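Local coordinates for substrate-binding protein (Synechococcus sp., PDB 6WPN) that probably binds a sugar, perhaps an oligosaccharide, in the periplasm as the substrate-binding component of a transport system in a marine cyanobacterium, at residues P169-S174 against E257-A262; G150-Q155 against T179-L184. All blocks are in the same frame, centred on the assembly; numbering follows the deposited sequence.

Contacts 1 and 2 are neighbours, their centres about 7 Å apart, and both lie more than 20 Å from the centre of the chain, toward the periphery of one lobe. Their segments alternate along the sequence: helix 150-155, helix 168-179, the 179-184 loop that follows it, then strand 260-263, which pairs antiparallel with strand 137-149. Two polar links join the contacts: NE of R181 meets OE2 of E257 at 2.6 Å in a salt bridge, and OH of Y171 lies 2.8 Å from O of G183, a probable hydrogen bond. Loop 179-184 thus ties helix 168-179 to the sheet of this putative sugar-binding protein.

Contact 1 (P169-S174 against E257-A262); sequences PAYARS and ELALLA
Y171 meets A259 and L260 across well-separated backbones, with its CA 10.1 Å from CA of A259, so one long side chain from the helix spans the space to the start of the strand. P169-S174 is a piece of helix 168-179, held by ordinary backbone bonds such as R173 N to P169 O; the chain opposite it enters strand 260-263 at L260. CG of Y171 is broadly anti to the backbone N (chi1 152°), which carries the ring outward from the helix toward the strand. Its end does the touching: OH comes to 3.3 Å from CB of A259 and to 3.4 Å from CB of L260, while CZ stays 4.4 Å from each of these two carbons. Both approach the ring obliquely, and no hydrogen bond crosses between the segments. The pairing joins a helix to an edge of the sheet in the two-lobed fold expected of a bacterial extracellular solute-binding protein: A259 bonds through its backbone to N149, and the side chain of L260 packs on S146 and V148 of strand 137-149. The buried hydroxyl finds its polar mate in G183 O, and this explains why a tyrosine suits the place, since its ring fills an apolar space bordered by L153, L158 and P162 while its OH satisfies a backbone carbonyl. Alanine fits at 259 because a single methyl lets the hydroxyl come close; on its other flank that methyl touches L152. L260 meets the tyrosine chiefly through its CB. With CG anti to its own backbone N (chi1 -174°), the isopropyl end continues beyond CB, where CD1 of L260 lies 4.5 Å from OH of Y171.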
loop_
_atom_site.group_PDB
_atom_site.type_symbol
_atom_site.label_atom_id
_atom_site.label_comp_id
_atom_site.label_asym_id
_atom_site.label_seq_id
_atom_site.Cartn_x
_atom_site.Cartn_y
_atom_site.Cartn_z
ATOM N N PRO A 169 -8.172 -18.972 -9.755
ATOM C CA PRO A 169 -7.703 -20.364 -9.918
ATOM C C PRO A 169 -7.756 -20.863 -11.353
ATOM O O PRO A 169 -6.745 -21.359 -11.863
ATOM C CB PRO A 169 -8.636 -21.154 -8.991
ATOM C CG PRO A 169 -9.019 -20.184 -7.945
ATOM C CD PRO A 169 -9.183 -18.881 -8.683
ATOM N N ALA A 170 -8.905 -20.739 -12.024
ATOM C CA ALA A 170 -9.005 -21.201 -13.407
ATOM C C ALA A 170 -7.989 -20.500 -14.303
ATOM O O ALA A 170 -7.381 -21.130 -15.174
ATOM C CB ALA A 170 -10.424 -20.981 -13.932
ATOM N N TYR A 171 -7.789 -19.197 -14.090
ATOM C CA TYR A 171 -6.792 -18.448 -14.848
ATOM C C TYR A 171 -5.385 -18.957 -14.567
ATOM O O TYR A 171 -4.604 -19.200 -15.495
ATOM C CB TYR A 171 -6.912 -16.960 -14.514
ATOM C CG TYR A 171 -5.635 -16.156 -14.639
ATOM C CD1 TYR A 171 -5.154 -15.755 -15.879
ATOM C CD2 TYR A 171 -4.930 -15.762 -13.507
ATOM C CE1 TYR A 171 -3.994 -15.006 -15.988
ATOM C CE2 TYR A 171 -3.775 -15.017 -13.606
ATOM C CZ TYR A 171 -3.313 -14.640 -14.849
ATOM O OH TYR A 171 -2.152 -13.897 -14.942
ATOM N N ALA A 172 -5.046 -19.121 -13.282
ATOM C CA ALA A 172 -3.701 -19.546 -12.905
ATOM C C ALA A 172 -3.368 -20.915 -13.484
ATOM O O ALA A 172 -2.234 -21.154 -13.915
ATOM C CB ALA A 172 -3.559 -19.558 -11.381
ATOM N N ARG A 173 -4.335 -21.832 -13.480
ATOM C CA ARG A 173 -4.106 -23.147 -14.070
ATOM C C ARG A 173 -3.773 -23.033 -15.553
ATOM O O ARG A 173 -2.823 -23.661 -16.034
ATOM C CB ARG A 173 -5.328 -24.043 -13.853
ATOM C CG ARG A 173 -5.532 -24.432 -12.403
ATOM C CD ARG A 173 -6.528 -25.562 -12.242
ATOM N NE ARG A 173 -7.898 -25.076 -12.105
ATOM C CZ ARG A 173 -8.501 -24.876 -10.938
ATOM N NH1 ARG A 173 -7.853 -25.121 -9.807
ATOM N NH2 ARG A 173 -9.749 -24.430 -10.903
ATOM N N SER A 174 -4.537 -22.218 -16.291
ATOM C CA SER A 174 -4.300 -22.090 -17.728
ATOM C C SER A 174 -2.902 -21.558 -18.012
ATOM O O SER A 174 -2.244 -21.999 -18.963
ATOM C CB SER A 174 -5.353 -21.178 -18.363
ATOM O OG SER A 174 -6.604 -21.834 -18.470
ATOM N N GLU A 257 8.351 -14.153 -16.679
ATOM C CA GLU A 257 7.947 -15.378 -16.004
ATOM C C GLU A 257 6.688 -15.212 -15.163
ATOM O O GLU A 257 6.250 -16.179 -14.532
ATOM C CB GLU A 257 9.092 -15.900 -15.130
ATOM C CG GLU A 257 10.182 -16.620 -15.910
ATOM C CD GLU A 257 9.713 -17.954 -16.473
ATOM O OE1 GLU A 257 8.922 -18.643 -15.790
ATOM O OE2 GLU A 257 10.133 -18.310 -17.600
ATOM N N LEU A 258 6.099 -14.017 -15.139
ATOM C CA LEU A 258 4.899 -13.734 -14.361
ATOM C C LEU A 258 3.885 -13.047 -15.267
ATOM O O LEU A 258 4.186 -12.006 -15.858
ATOM C CB LEU A 258 5.233 -12.858 -13.149
ATOM C CG LEU A 258 4.133 -12.589 -12.120
ATOM C CD1 LEU A 258 3.585 -13.896 -11.589
ATOM C CD2 LEU A 258 4.663 -11.731 -10.976
ATOM N N ALA A 259 2.682 -13.620 -15.366
ATOM C CA ALA A 259 1.682 -13.087 -16.287
ATOM C C ALA A 259 0.995 -11.845 -15.735
ATOM O O ALA A 259 0.640 -10.948 -16.505
ATOM C CB ALA A 259 0.639 -14.156 -16.618
ATOM N N LEU A 260 0.792 -11.768 -14.423
ATOM C CA LEU A 260 0.134 -10.620 -13.812
ATOM C C LEU A 260 0.964 -10.152 -12.626
ATOM O O LEU A 260 1.333 -10.956 -11.767
ATOM C CB LEU A 260 -1.294 -10.964 -13.366
ATOM C CG LEU A 260 -2.176 -9.830 -12.823
ATOM C CD1 LEU A 260 -3.648 -10.123 -13.078
ATOM C CD2 LEU A 260 -1.951 -9.616 -11.335
ATOM N N LEU A 261 1.216 -8.848 -12.565
ATOM C CA LEU A 261 1.973 -8.227 -11.486
ATOM C C LEU A 261 1.129 -7.112 -10.887
ATOM O O LEU A 261 0.740 -6.179 -11.596
ATOM C CB LEU A 261 3.306 -7.675 -12.006
ATOM C CG LEU A 261 4.167 -6.872 -11.028
ATOM C CD1 LEU A 261 4.791 -7.764 -9.960
ATOM C CD2 LEU A 261 5.235 -6.097 -11.779
ATOM N N ALA A 262 0.834 -7.207 -9.596
ATOM C CA ALA A 262 0.079 -6.157 -8.913
ATOM C C ALA A 262 1.023 -4.997 -8.627
ATOM O O ALA A 262 1.852 -5.067 -7.720
ATOM C CB ALA A 262 -0.552 -6.691 -7.631
#

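Contact 2 (G150-Q155 against T179-L184); sequences GDLLRQ and TGRYGL
L152 opens the contact from helix 150-155: CD2 lies 4.1 Å from CG of R181, the two side chains meeting at about a right angle, and its carbonyl O is 3.7 Å from CG2 of T179. L153 turns away to pack on Y171 and I175, while R154 reaches back to D151 in a salt bridge whose hydrogen bond is weak. Q155, with CG anti to the backbone N (chi1 -176°) and extended beyond, lays its aliphatic part against T179, CG at 3.6 Å from CG2. A threonine suits this place because its methyl CG2 faces helix 150-155, against Q155 and L152 O, while OG1 accepts from R181 N at 3.1 Å, an ST turn, and bonds also to I175 O. Replacing T179 by an alanine would probably leave R181 N without that acceptor and open a gap beside Q155. The positive phi of G180 (76°) favours glycine. R181 bends at chi2 and sends NH1 back to T179 O, 3.2 Å away, while NE pairs with E257. Beyond it, Y182 bonds through its backbone to E257 and A259, so the loop passes from helix 168-179 alongside the entry to strand 260-263, with helix 150-155 packed against it.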
loop_
_atom_site.group_PDB
_atom_site.type_symbol
_atom_site.label_atom_id
_atom_site.label_comp_id
_atom_site.label_asym_id
_atom_site.label_seq_id
_atom_site.Cartn_x
_atom_site.Cartn_y
_atom_site.Cartn_z
ATOM N N GLY A 150 0.531 -9.480 -21.840
ATOM C CA GLY A 150 -0.399 -9.949 -22.855
ATOM C C GLY A 150 0.172 -11.058 -23.712
ATOM O O GLY A 150 -0.572 -11.878 -24.257
ATOM N N ASP A 151 1.493 -11.102 -23.846
ATOM C CA ASP A 151 2.099 -12.147 -24.656
ATOM C C ASP A 151 1.990 -13.511 -23.976
ATOM O O ASP A 151 1.782 -14.530 -24.646
ATOM C CB ASP A 151 3.546 -11.795 -24.954
ATOM C CG ASP A 151 4.189 -12.796 -25.855
ATOM O OD1 ASP A 151 4.090 -12.642 -27.094
ATOM O OD2 ASP A 151 4.747 -13.766 -25.313
ATOM N N LEU A 152 2.146 -13.555 -22.648
ATOM C CA LEU A 152 1.933 -14.804 -21.925
ATOM C C LEU A 152 0.477 -15.247 -22.006
ATOM O O LEU A 152 0.200 -16.450 -22.062
ATOM C CB LEU A 152 2.366 -14.664 -20.461
ATOM C CG LEU A 152 3.864 -14.602 -20.145
ATOM C CD1 LEU A 152 4.106 -14.417 -18.652
ATOM C CD2 LEU A 152 4.566 -15.858 -20.635
ATOM N N LEU A 153 -0.461 -14.299 -22.035
ATOM C CA LEU A 153 -1.871 -14.659 -22.139
ATOM C C LEU A 153 -2.159 -15.357 -23.461
ATOM O O LEU A 153 -2.845 -16.386 -23.496
ATOM C CB LEU A 153 -2.751 -13.418 -22.002
ATOM C CG LEU A 153 -2.974 -12.824 -20.615
ATOM C CD1 LEU A 153 -4.096 -11.812 -20.693
ATOM C CD2 LEU A 153 -3.296 -13.908 -19.601
ATOM N N ARG A 154 -1.645 -14.810 -24.567
ATOM C CA ARG A 154 -1.843 -15.464 -25.857
ATOM C C ARG A 154 -1.183 -16.844 -25.900
ATOM O O ARG A 154 -1.730 -17.777 -26.501
ATOM C CB ARG A 154 -1.311 -14.584 -26.990
ATOM C CG ARG A 154 -2.192 -13.383 -27.334
ATOM C CD ARG A 154 -1.707 -12.668 -28.593
ATOM N NE ARG A 154 -0.465 -11.926 -28.373
ATOM C CZ ARG A 154 0.746 -12.383 -28.682
ATOM N NH1 ARG A 154 0.893 -13.588 -29.217
ATOM N NH2 ARG A 154 1.817 -11.633 -28.443
ATOM N N GLN A 155 -0.010 -16.994 -25.271
ATOM C CA GLN A 155 0.625 -18.308 -25.190
ATOM C C GLN A 155 -0.238 -19.292 -24.400
ATOM O O GLN A 155 -0.290 -20.480 -24.733
ATOM C CB GLN A 155 2.027 -18.179 -24.568
ATOM C CG GLN A 155 2.807 -19.489 -24.530
ATOM C CD GLN A 155 4.209 -19.324 -23.975
ATOM O OE1 GLN A 155 4.554 -18.240 -23.475
ATOM N NE2 GLN A 155 4.999 -20.371 -24.008
ATOM N N THR A 179 1.820 -22.551 -20.501
ATOM C CA THR A 179 3.041 -21.775 -20.672
ATOM C C THR A 179 4.146 -22.145 -19.704
ATOM O O THR A 179 5.298 -21.765 -19.943
ATOM C CB THR A 179 2.776 -20.274 -20.492
ATOM O OG1 THR A 179 2.589 -20.005 -19.101
ATOM C CG2 THR A 179 1.531 -19.852 -21.235
ATOM N N GLY A 180 3.836 -22.855 -18.619
ATOM C CA GLY A 180 4.816 -23.142 -17.599
ATOM C C GLY A 180 5.142 -21.983 -16.691
ATOM O O GLY A 180 5.790 -22.190 -15.657
ATOM N N ARG A 181 4.685 -20.779 -17.012
ATOM C CA ARG A 181 4.933 -19.613 -16.186
ATOM C C ARG A 181 3.842 -19.504 -15.126
ATOM O O ARG A 181 2.922 -20.319 -15.057
ATOM C CB ARG A 181 5.000 -18.354 -17.051
ATOM C CG ARG A 181 6.369 -18.047 -17.643
ATOM C CD ARG A 181 6.856 -19.126 -18.591
ATOM N NE ARG A 181 8.142 -18.790 -19.187
ATOM C CZ ARG A 181 8.828 -19.587 -20.002
ATOM N NH1 ARG A 181 8.359 -20.792 -20.306
ATOM N NH2 ARG A 181 9.986 -19.183 -20.507
ATOM N N TYR A 182 3.946 -18.489 -14.278
ATOM C CA TYR A 182 3.036 -18.321 -13.156
ATOM C C TYR A 182 2.048 -17.189 -13.413
ATOM O O TYR A 182 2.406 -16.153 -13.982
ATOM C CB TYR A 182 3.835 -18.077 -11.870
ATOM C CG TYR A 182 4.569 -19.323 -11.429
ATOM C CD1 TYR A 182 3.919 -20.314 -10.705
ATOM C CD2 TYR A 182 5.898 -19.535 -11.787
ATOM C CE1 TYR A 182 4.580 -21.467 -10.318
ATOM C CE2 TYR A 182 6.569 -20.688 -11.405
ATOM C CZ TYR A 182 5.902 -21.647 -10.671
ATOM O OH TYR A 182 6.549 -22.797 -10.284
ATOM N N GLY A 183 0.804 -17.391 -12.968
ATOM C CA GLY A 183 -0.235 -16.405 -13.201
ATOM C C GLY A 183 -0.167 -15.203 -12.285
ATOM O O GLY A 183 -0.537 -14.096 -12.692
ATOM N N LEU A 184 0.274 -15.392 -11.043
ATOM C CA LEU A 184 0.343 -14.293 -10.088
ATOM C C LEU A 184 1.338 -14.646 -8.988
ATOM O O LEU A 184 1.840 -15.770 -8.910
ATOM C CB LEU A 184 -1.037 -13.973 -9.500
ATOM C CG LEU A 184 -1.593 -14.948 -8.463
ATOM C CD1 LEU A 184 -2.751 -14.307 -7.713
ATOM C CD2 LEU A 184 -2.029 -16.265 -9.116
#